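Local coordinates for protein aromatic-amino-acid transaminase TyrB (Burkholderia cenocepacia K56-2Valvano, PDB 4WD2) that probably catalyses the reversible, pyridoxal-phosphate-dependent transfer of amino groups from aromatic amino acids to 2-oxo acids, as a class I and II aminotransferase, at residues Ala176-Ala179 with Arg180-Val183; Asp196-Glu199 with Gly200-Glu203; Phe225-Leu229 with Asp230-Phe234; Val350-Gly354 with Met355-Thr359. All coordinates share one frame; numbering follows the deposited sequence.

Contact 1 of 4, residues Ala176-Ala179 with Arg180-Val183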
loop_
_atom_site.group_PDB
_atom_site.type_symbol
_atom_site.label_atom_id
_atom_site.label_comp_id
_atom_site.label_asym_id
_atom_site.label_seq_id
_atom_site.Cartn_x
_atom_site.Cartn_y
_atom_site.Cartn_z
ATOM N N ALA A 176 14.958 2.254 31.919
ATOM C CA ALA A 176 15.611 0.982 32.195
ATOM C C ALA A 176 15.893 0.168 30.931
ATOM O O ALA A 176 16.456 -0.927 31.012
ATOM C CB ALA A 176 14.764 0.163 33.165
ATOM N N LEU A 177 15.511 0.696 29.770
ATOM C CA LEU A 177 15.675 -0.036 28.516
ATOM C C LEU A 177 17.113 -0.003 28.001
ATOM O O LEU A 177 17.834 0.980 28.194
ATOM C CB LEU A 177 14.732 0.519 27.442
ATOM C CG LEU A 177 13.257 0.509 27.828
ATOM C CD1 LEU A 177 12.389 1.029 26.684
ATOM C CD2 LEU A 177 12.854 -0.895 28.237
ATOM N N PRO A 178 17.533 -1.083 27.330
ATOM C CA PRO A 178 18.865 -1.119 26.727
ATOM C C PRO A 178 18.926 -0.215 25.506
ATOM O O PRO A 178 17.878 0.138 24.956
ATOM C CB PRO A 178 19.038 -2.590 26.339
ATOM C CG PRO A 178 17.646 -3.070 26.103
ATOM C CD PRO A 178 16.774 -2.322 27.081
ATOM N N ALA A 179 20.133 0.151 25.097
ATOM C CA ALA A 179 20.318 0.985 23.915
ATOM C C ALA A 179 19.653 0.362 22.692
ATOM O O ALA A 179 19.607 -0.873 22.545
ATOM C CB ALA A 179 21.800 1.220 23.653
ATOM N N ARG A 180 19.114 1.246 21.852
ATOM C CA ARG A 180 18.464 0.924 20.579
ATOM C C ARG A 180 17.123 0.208 20.732
ATOM O O ARG A 180 16.581 -0.317 19.765
ATOM C CB ARG A 180 19.415 0.114 19.698
ATOM C CG ARG A 180 20.647 0.921 19.303
ATOM C CD ARG A 180 21.714 0.055 18.663
ATOM N NE ARG A 180 22.210 -0.958 19.585
ATOM C CZ ARG A 180 23.145 -0.738 20.506
ATOM N NH1 ARG A 180 23.694 0.469 20.633
ATOM N NH2 ARG A 180 23.532 -1.726 21.304
ATOM N N SER A 181 16.576 0.215 21.943
ATOM C CA SER A 181 15.198 -0.211 22.142
ATOM C C SER A 181 14.258 0.723 21.378
ATOM O O SER A 181 14.418 1.945 21.406
ATOM C CB SER A 181 14.837 -0.224 23.629
ATOM O OG SER A 181 15.605 -1.184 24.334
ATOM N N ILE A 182 13.284 0.146 20.685
ATOM C CA ILE A 182 12.341 0.939 19.905
ATOM C C ILE A 182 11.133 1.302 20.764
ATOM O O ILE A 182 10.412 0.427 21.239
ATOM C CB ILE A 182 11.879 0.184 18.639
ATOM C CG1 ILE A 182 13.082 -0.131 17.745
ATOM C CG2 ILE A 182 10.840 1.005 17.883
ATOM C CD1 ILE A 182 12.844 -1.266 16.762
ATOM N N VAL A 183 10.913 2.598 20.968
ATOM C CA VAL A 183 9.839 3.046 21.844
ATOM C C VAL A 183 8.753 3.766 21.052
ATOM O O VAL A 183 8.959 4.877 20.570
ATOM C CB VAL A 183 10.383 3.972 22.957
ATOM C CG1 VAL A 183 9.283 4.334 23.948
ATOM C CG2 VAL A 183 11.536 3.300 23.676
#

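Contact 2 of 4, residues Asp196-Glu199 with Gly200-Glu203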
loop_
_atom_site.group_PDB
_atom_site.type_symbol
_atom_site.label_atom_id
_atom_site.label_comp_id
_atom_site.label_asym_id
_atom_site.label_seq_id
_atom_site.Cartn_x
_atom_site.Cartn_y
_atom_site.Cartn_z
ATOM N N ASP A 196 -2.507 12.536 27.471
ATOM C CA ASP A 196 -1.280 13.031 26.833
ATOM C C ASP A 196 -0.241 13.519 27.840
ATOM O O ASP A 196 -0.583 13.975 28.929
ATOM C CB ASP A 196 -1.591 14.181 25.867
ATOM C CG ASP A 196 -2.359 13.735 24.636
ATOM O OD1 ASP A 196 -2.502 12.512 24.431
ATOM O OD2 ASP A 196 -2.803 14.614 23.861
ATOM N N LEU A 197 1.029 13.448 27.457
ATOM C CA LEU A 197 2.087 14.100 28.220
ATOM C C LEU A 197 1.988 15.606 28.030
ATOM O O LEU A 197 1.557 16.065 26.968
ATOM C CB LEU A 197 3.470 13.617 27.775
ATOM C CG LEU A 197 4.068 12.313 28.314
ATOM C CD1 LEU A 197 3.193 11.107 27.972
ATOM C CD2 LEU A 197 5.468 12.134 27.747
ATOM N N ASP A 198 2.388 16.382 29.037
ATOM C CA ASP A 198 2.561 17.819 28.821
ATOM C C ASP A 198 4.000 18.078 28.363
ATOM O O ASP A 198 4.826 17.171 28.359
ATOM C CB ASP A 198 2.208 18.641 30.077
ATOM C CG ASP A 198 3.073 18.305 31.287
ATOM O OD1 ASP A 198 4.316 18.300 31.177
ATOM O OD2 ASP A 198 2.497 18.065 32.369
ATOM N N GLU A 199 4.287 19.310 27.961
ATOM C CA GLU A 199 5.582 19.644 27.367
ATOM C C GLU A 199 6.747 19.528 28.334
ATOM O O GLU A 199 7.884 19.347 27.908
ATOM C CB GLU A 199 5.533 21.049 26.779
ATOM C CG GLU A 199 4.585 21.122 25.595
ATOM C CD GLU A 199 4.597 22.463 24.902
ATOM O OE1 GLU A 199 5.262 23.394 25.404
ATOM O OE2 GLU A 199 3.943 22.573 23.846
ATOM N N GLY A 200 6.464 19.627 29.629
ATOM C CA GLY A 200 7.475 19.406 30.647
ATOM C C GLY A 200 7.819 17.930 30.767
ATOM O O GLY A 200 8.994 17.563 30.830
ATOM N N GLN A 201 6.790 17.084 30.783
ATOM C CA GLN A 201 6.982 15.637 30.816
ATOM C C GLN A 201 7.703 15.172 29.551
ATOM O O GLN A 201 8.571 14.294 29.601
ATOM C CB GLN A 201 5.634 14.926 30.983
ATOM C CG GLN A 201 4.920 15.289 32.294
ATOM C CD GLN A 201 3.532 14.693 32.402
ATOM O OE1 GLN A 201 2.785 14.667 31.430
ATOM N NE2 GLN A 201 3.180 14.202 33.593
ATOM N N TRP A 202 7.369 15.788 28.420
ATOM C CA TRP A 202 8.054 15.488 27.165
ATOM C C TRP A 202 9.550 15.761 27.251
ATOM O O TRP A 202 10.349 14.924 26.856
ATOM C CB TRP A 202 7.454 16.284 26.003
ATOM C CG TRP A 202 6.349 15.552 25.293
ATOM C CD1 TRP A 202 5.055 15.955 25.166
ATOM C CD2 TRP A 202 6.442 14.281 24.632
ATOM N NE1 TRP A 202 4.337 15.023 24.453
ATOM C CE2 TRP A 202 5.165 13.984 24.118
ATOM C CE3 TRP A 202 7.484 13.372 24.417
ATOM C CZ2 TRP A 202 4.899 12.814 23.403
ATOM C CZ3 TRP A 202 7.219 12.203 23.711
ATOM C CH2 TRP A 202 5.935 11.937 23.212
ATOM N N GLU A 203 9.931 16.926 27.766
ATOM C CA GLU A 203 11.353 17.245 27.891
ATOM C C GLU A 203 12.075 16.221 28.755
ATOM O O GLU A 203 13.184 15.794 28.408
ATOM C CB GLU A 203 11.571 18.652 28.464
ATOM C CG GLU A 203 12.798 19.338 27.875
ATOM C CD GLU A 203 12.700 19.495 26.362
ATOM O OE1 GLU A 203 11.584 19.780 25.864
ATOM O OE2 GLU A 203 13.729 19.338 25.671
HETATM O O HOH W 1 0.138 14.594 31.357
HETATM O O HOH W 2 1.469 15.348 24.066
HETATM O O HOH W 3 9.690 21.128 27.168
#

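Contact 3 of 4, residues Phe225-Leu229 with Asp230-Phe234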
loop_
_atom_site.group_PDB
_atom_site.type_symbol
_atom_site.label_atom_id
_atom_site.label_comp_id
_atom_site.label_asym_id
_atom_site.label_seq_id
_atom_site.Cartn_x
_atom_site.Cartn_y
_atom_site.Cartn_z
ATOM N N PHE A 225 -5.723 18.043 16.090
ATOM C CA PHE A 225 -6.887 17.740 16.928
ATOM C C PHE A 225 -6.700 17.949 18.430
ATOM O O PHE A 225 -7.638 17.747 19.197
ATOM C CB PHE A 225 -7.329 16.294 16.709
ATOM C CG PHE A 225 -8.055 16.073 15.419
ATOM C CD1 PHE A 225 -9.384 16.442 15.286
ATOM C CD2 PHE A 225 -7.415 15.491 14.350
ATOM C CE1 PHE A 225 -10.052 16.234 14.106
ATOM C CE2 PHE A 225 -8.077 15.275 13.165
ATOM C CZ PHE A 225 -9.394 15.643 13.039
ATOM N N GLY A 226 -5.505 18.328 18.862
ATOM C CA GLY A 226 -5.262 18.537 20.280
ATOM C C GLY A 226 -5.215 20.012 20.631
ATOM O O GLY A 226 -6.104 20.527 21.316
ATOM N N ALA A 227 -4.171 20.686 20.159
ATOM C CA ALA A 227 -3.978 22.108 20.419
ATOM C C ALA A 227 -3.493 22.851 19.174
ATOM O O ALA A 227 -2.821 23.878 19.273
ATOM C CB ALA A 227 -2.995 22.301 21.563
ATOM N N GLY A 228 -3.839 22.336 18.002
ATOM C CA GLY A 228 -3.434 22.973 16.762
ATOM C C GLY A 228 -2.231 22.269 16.164
ATOM O O GLY A 228 -1.557 21.495 16.840
ATOM N N LEU A 229 -1.960 22.541 14.894
ATOM C CA LEU A 229 -0.943 21.800 14.147
ATOM C C LEU A 229 0.455 21.893 14.755
ATOM O O LEU A 229 1.175 20.899 14.816
ATOM C CB LEU A 229 -0.908 22.293 12.701
ATOM C CG LEU A 229 -2.189 22.003 11.919
ATOM C CD1 LEU A 229 -2.281 22.877 10.677
ATOM C CD2 LEU A 229 -2.239 20.537 11.550
ATOM N N ASP A 230 0.835 23.079 15.216
ATOM C CA ASP A 230 2.191 23.287 15.715
ATOM C C ASP A 230 2.420 22.669 17.093
ATOM O O ASP A 230 3.399 21.959 17.298
ATOM C CB ASP A 230 2.512 24.778 15.753
ATOM C CG ASP A 230 2.468 25.416 14.374
ATOM O OD1 ASP A 230 3.423 25.204 13.588
ATOM O OD2 ASP A 230 1.484 26.131 14.084
ATOM N N ALA A 231 1.519 22.936 18.033
ATOM C CA ALA A 231 1.654 22.398 19.384
ATOM C C ALA A 231 1.550 20.874 19.385
ATOM O O ALA A 231 2.225 20.194 20.160
ATOM C CB ALA A 231 0.596 23.008 20.310
ATOM N N ASP A 232 0.707 20.337 18.509
ATOM C CA ASP A 232 0.526 18.892 18.443
ATOM C C ASP A 232 1.815 18.190 17.995
ATOM O O ASP A 232 2.036 17.026 18.325
ATOM C CB ASP A 232 -0.645 18.534 17.512
ATOM C CG ASP A 232 -2.011 18.787 18.156
ATOM O OD1 ASP A 232 -2.067 19.079 19.369
ATOM O OD2 ASP A 232 -3.039 18.680 17.453
ATOM N N ALA A 233 2.676 18.900 17.273
ATOM C CA ALA A 233 3.927 18.311 16.806
ATOM C C ALA A 233 5.131 18.608 17.710
ATOM O O ALA A 233 6.272 18.335 17.316
ATOM C CB ALA A 233 4.223 18.785 15.393
ATOM N N PHE A 234 4.889 19.143 18.911
ATOM C CA PHE A 234 5.985 19.559 19.801
ATOM C C PHE A 234 6.993 18.446 20.066
ATOM O O PHE A 234 8.199 18.684 20.024
ATOM C CB PHE A 234 5.468 20.076 21.157
ATOM C CG PHE A 234 6.579 20.324 22.166
ATOM C CD1 PHE A 234 7.287 21.515 22.159
ATOM C CD2 PHE A 234 6.936 19.346 23.091
ATOM C CE1 PHE A 234 8.318 21.740 23.063
ATOM C CE2 PHE A 234 7.964 19.558 23.990
ATOM C CZ PHE A 234 8.661 20.753 23.977
HETATM O O HOH W 4 -0.625 25.015 17.818
#

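Contact 4 of 4, residues Val350-Gly354 with Met355-Thr359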
loop_
_atom_site.group_PDB
_atom_site.type_symbol
_atom_site.label_atom_id
_atom_site.label_comp_id
_atom_site.label_asym_id
_atom_site.label_seq_id
_atom_site.Cartn_x
_atom_site.Cartn_y
_atom_site.Cartn_z
ATOM N N VAL A 350 -12.393 16.645 30.307
ATOM C CA VAL A 350 -11.852 17.894 29.792
ATOM C C VAL A 350 -10.327 17.892 29.794
ATOM O O VAL A 350 -9.705 18.718 29.117
ATOM C CB VAL A 350 -12.370 19.110 30.593
ATOM C CG1 VAL A 350 -13.827 19.396 30.242
ATOM C CG2 VAL A 350 -12.204 18.883 32.084
ATOM N N LYS A 351 -9.736 16.963 30.547
ATOM C CA LYS A 351 -8.278 16.831 30.636
ATOM C C LYS A 351 -7.732 15.951 29.518
ATOM O O LYS A 351 -6.667 16.214 28.968
ATOM C CB LYS A 351 -7.863 16.253 31.990
ATOM N N GLN A 352 -8.468 14.902 29.178
ATOM C CA GLN A 352 -8.070 14.058 28.064
ATOM C C GLN A 352 -8.262 14.827 26.762
ATOM O O GLN A 352 -8.958 15.845 26.731
ATOM C CB GLN A 352 -8.856 12.744 28.076
ATOM C CG GLN A 352 -8.481 11.875 29.270
ATOM C CD GLN A 352 -9.363 10.662 29.421
ATOM O OE1 GLN A 352 -10.351 10.507 28.703
ATOM N NE2 GLN A 352 -9.009 9.787 30.358
ATOM N N ARG A 353 -7.615 14.371 25.695
ATOM C CA ARG A 353 -7.571 15.154 24.460
ATOM C C ARG A 353 -7.688 14.313 23.192
ATOM O O ARG A 353 -7.362 13.125 23.190
ATOM C CB ARG A 353 -6.275 15.969 24.401
ATOM C CG ARG A 353 -6.196 17.095 25.413
ATOM C CD ARG A 353 -5.126 18.093 25.016
ATOM N NE ARG A 353 -3.872 17.425 24.682
ATOM C CZ ARG A 353 -2.810 18.042 24.174
ATOM N NH1 ARG A 353 -2.847 19.349 23.945
ATOM N NH2 ARG A 353 -1.709 17.351 23.897
ATOM N N GLY A 354 -8.142 14.946 22.114
ATOM C CA GLY A 354 -8.262 14.281 20.829
ATOM C C GLY A 354 -9.627 13.655 20.657
ATOM O O GLY A 354 -10.587 14.075 21.286
ATOM N N MET A 355 -9.721 12.627 19.823
ATOM C CA MET A 355 -11.027 12.049 19.533
ATOM C C MET A 355 -11.500 11.038 20.564
ATOM O O MET A 355 -12.664 10.650 20.548
ATOM C CB MET A 355 -11.022 11.395 18.157
ATOM C CG MET A 355 -11.078 12.401 17.034
ATOM S SD MET A 355 -11.142 11.569 15.460
ATOM C CE MET A 355 -10.056 12.626 14.513
ATOM N N PHE A 356 -10.624 10.609 21.462
ATOM C CA PHE A 356 -11.009 9.538 22.377
ATOM C C PHE A 356 -10.936 9.920 23.831
ATOM O O PHE A 356 -10.152 10.777 24.228
ATOM C CB PHE A 356 -10.138 8.308 22.145
ATOM C CG PHE A 356 -10.162 7.822 20.732
ATOM C CD1 PHE A 356 -11.278 7.174 20.232
ATOM C CD2 PHE A 356 -9.080 8.032 19.894
ATOM C CE1 PHE A 356 -11.313 6.733 18.922
ATOM C CE2 PHE A 356 -9.107 7.601 18.588
ATOM C CZ PHE A 356 -10.228 6.946 18.098
ATOM N N THR A 357 -11.767 9.261 24.626
ATOM C CA THR A 357 -11.683 9.360 26.070
ATOM C C THR A 357 -11.858 7.971 26.673
ATOM O O THR A 357 -12.685 7.174 26.212
ATOM C CB THR A 357 -12.724 10.363 26.635
ATOM O OG1 THR A 357 -12.051 11.566 27.035
ATOM C CG2 THR A 357 -13.468 9.791 27.852
ATOM N N TYR A 358 -11.018 7.665 27.656
ATOM C CA TYR A 358 -11.191 6.474 28.474
ATOM C C TYR A 358 -12.128 6.833 29.614
ATOM O O TYR A 358 -11.719 7.513 30.553
ATOM C CB TYR A 358 -9.846 5.974 29.013
ATOM C CG TYR A 358 -9.426 4.635 28.447
ATOM C CD1 TYR A 358 -9.750 4.279 27.144
ATOM C CD2 TYR A 358 -8.728 3.720 29.223
ATOM C CE1 TYR A 358 -9.380 3.054 26.626
ATOM C CE2 TYR A 358 -8.351 2.494 28.714
ATOM C CZ TYR A 358 -8.687 2.165 27.417
ATOM O OH TYR A 358 -8.318 0.948 26.904
ATOM N N THR A 359 -13.384 6.396 29.522
ATOM C CA THR A 359 -14.407 6.806 30.483
ATOM C C THR A 359 -14.165 6.222 31.866
ATOM O O THR A 359 -14.660 6.744 32.863
ATOM C CB THR A 359 -15.830 6.399 30.031
ATOM O OG1 THR A 359 -15.907 4.975 29.889
ATOM C CG2 THR A 359 -16.192 7.062 28.704
HETATM O O HOH W 5 -7.627 10.860 21.598
#

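Contact 1 of 4, residues Ala176-Ala179 with Arg180-Val183
Ser181, the last residue of a type II beta turn that begins at Pro178, turns its hydroxyl back onto the Pro178 carbonyl and the flank of the proline ring. Arg180 holds the third position of the turn on a positive phi of 70°. The closing bond, Ser181 N to Pro178 O, is long at 3.3 Å. A shorter one runs beside it, for Ser181 OG donates to the same Pro178 O over 2.7 Å. Both donors come from one face of the carbonyl plane, each tilted about 30° from it. Ser181 can do this because OG stands anti to its own carbonyl carbon and beside its N (chi1 -64°), so hydroxyl and amide point the same way. The oxygen also lies against the proline ring, Ser181 OG being 3.2 Å from Pro178 CD.

Leu177 passes Ser181 with its CB and reaches on with one methyl, CD1, to Val183 CG2 at 3.9 Å; the two side chains run slantwise to each other. Trp132 of strand 131-135 packs on Leu177 and Ser181. On the outer side the Arg180 chain bends at chi3, which lays its guanidinium over Ala179, whose CB lies 3.5 Å from the guanidinium plane toward its rim. Arg180 also packs on Met9 of the second subunit.

The turn thus delivers the chain from helix 167-175 into strand 182-186 of the large mixed sheet. Its chemistry implies a doubly gripped carbonyl: the buried serine hydroxyl is satisfied locally and adds a second, shorter bond to the same oxygen as the long backbone one.

Contact 2 of 4, residues Asp196-Glu199 with Gly200-Glu203
Leu197 lies over one face of the Trp202 indole, the two side chains crossing at about a right angle. Its CB sits 3.9 Å from the centroid of the five-membered ring, 18° off the normal, a CH-pi contact, while CD2 lies above the centre of the ring system. At the indole edge, in plane, a water accepts from Trp202 NE1 at 2.9 Å and donates to Leu197 O, which ties the ring to the backbone that carries its cover.

Asp198 is the N-cap of helix 199-211 and forms a capping box with Gln201. Its CG sits between the backbone N and the carbonyl carbon (chi1 61°), turning OD1 toward the first turn, where Gln201 N donates to it over 2.8 Å, nearly along the C-O axis. Gln201 returns the bond with its extended side chain: OE1 accepts from Asp198 N at 3.0 Å. Carboxylate and amide are stacked, their planes 23° apart. A second water donates both to Gln201 OE1 and to Asp196 O. The first helical bond, Trp202 N to Asp198 O, measures 2.9 Å.

Leu197 and Gln201 face helix 167-175 and strand 164-165 through Met170, Phe167 and Leu165, while Trp202 packs on Phe234 and Ala235 of helix 234-241. Asp196 bonds the backbone of Cys189 and His190, and Glu203 salt-bridges Arg242, just beyond helix 234-241.

Contact 3 of 4, residues Phe225-Leu229 with Asp230-Phe234
Asp232 reaches back from a short, weakly bonded helical turn, 229-232, to clasp the loop that leads into it; the turn belongs to the large domain of the aminotransferase fold, after sheet strand 215-220. The carboxylate takes two successive backbone amides, one on each oxygen. Gly226 N donates to Asp232 OD2 over 2.9 Å and Ala227 N to Asp232 OD1 over 2.8 Å. Both amides use the syn sides, lying 16° and 27° out of the carboxylate plane. With CG anti to its carbonyl carbon (chi1 -76°), Asp232 is directed toward the loop; OD2 also accepts from Gly224 N. Three amide N-H groups on this buried group are consistent with a charged carboxylate, although Gly228 O also lies close to OD2.

Leu229 begins the turn. Its CB touches Asp230 N, the side chain packs on Glu316 and Leu319 of helix 309-338, and its carbonyl accepts from Gln223 NE2.

Gly228 has a positive phi, and its carbonyl accepts from Asp232 N over 3.0 Å. At the outer edge of the turn Ala227 CB meets Ala231 CB at 3.9 Å, and a water donates to Ala227 O while accepting from Ala231 N at 3.0 Å.

Contact 4 of 4, residues Val350-Gly354 with Met355-Thr359
Gln352 and Thr357 face each other across a tight reversal that joins helix 348-351 to strand 356-358, one of a pair of short antiparallel strands (with 382-384) in the class I and II aminotransferase fold. The incoming and outgoing parts run 150° apart.

Hydrogen bonds to the Gln352 amide oxygen carry the contact. Gln352, the first residue to leave helical angles, extends its chain beyond CG. The Gln352 and Thr357 side chains cross at about a right angle, which brings OE1 to the threonine hydroxyl. Thr357 OG1 donates to Gln352 OE1 over 2.6 Å, in the carbonyl plane. A second, weak bond comes from Tyr358 N at 3.1 Å, its N-H...O angle only 126°. The amide is fixed from its other end too, since Gln352 NE2 donates to Gly163 O. Thr357 OG1 in turn accepts from Arg330, a residue of helix 309-338 that also bonds the carbonyls of Gly354 and Phe356.

Apolar packing joins neighbours within the outgoing segment. Met355 CB lies 4.2 Å above the plane of the Phe356 ring, over its centre, and Met355 also packs on Ile326 of helix 309-338. The Phe356 ring touches Asn191 and Tyr222 as well.

Backbone shape and water complete the turn. Gly354 adopts a positive phi of 91°, a conformation that suits glycine. Inside the bend one water bridges the two limbs, donating to Arg353 O at 2.8 Å and accepting from Phe356 N at 3.0 Å.

Contact 4 is the most buried of the four, whereas contacts 1, 2 and 3 each mix buried with exposed residues. Contact 1 stands apart at the start of strand 182-186, its centre about 22 Å from the centre of the chain, and is the one that meets the second subunit. The other three adjoin one another: Phe234 of contact 3 packs on Glu199 and Glu203 of contact 2; Asp196 of contact 2 salt-bridges Arg353 of contact 4; and Phe225 CZ touches Met355 CE at 3.4 Å. Carboxylates bind backbone amides in contacts 2 and 3, a hydroxyl binds a backbone carbonyl in contact 1, and contact 4 turns on a bond between two side chains.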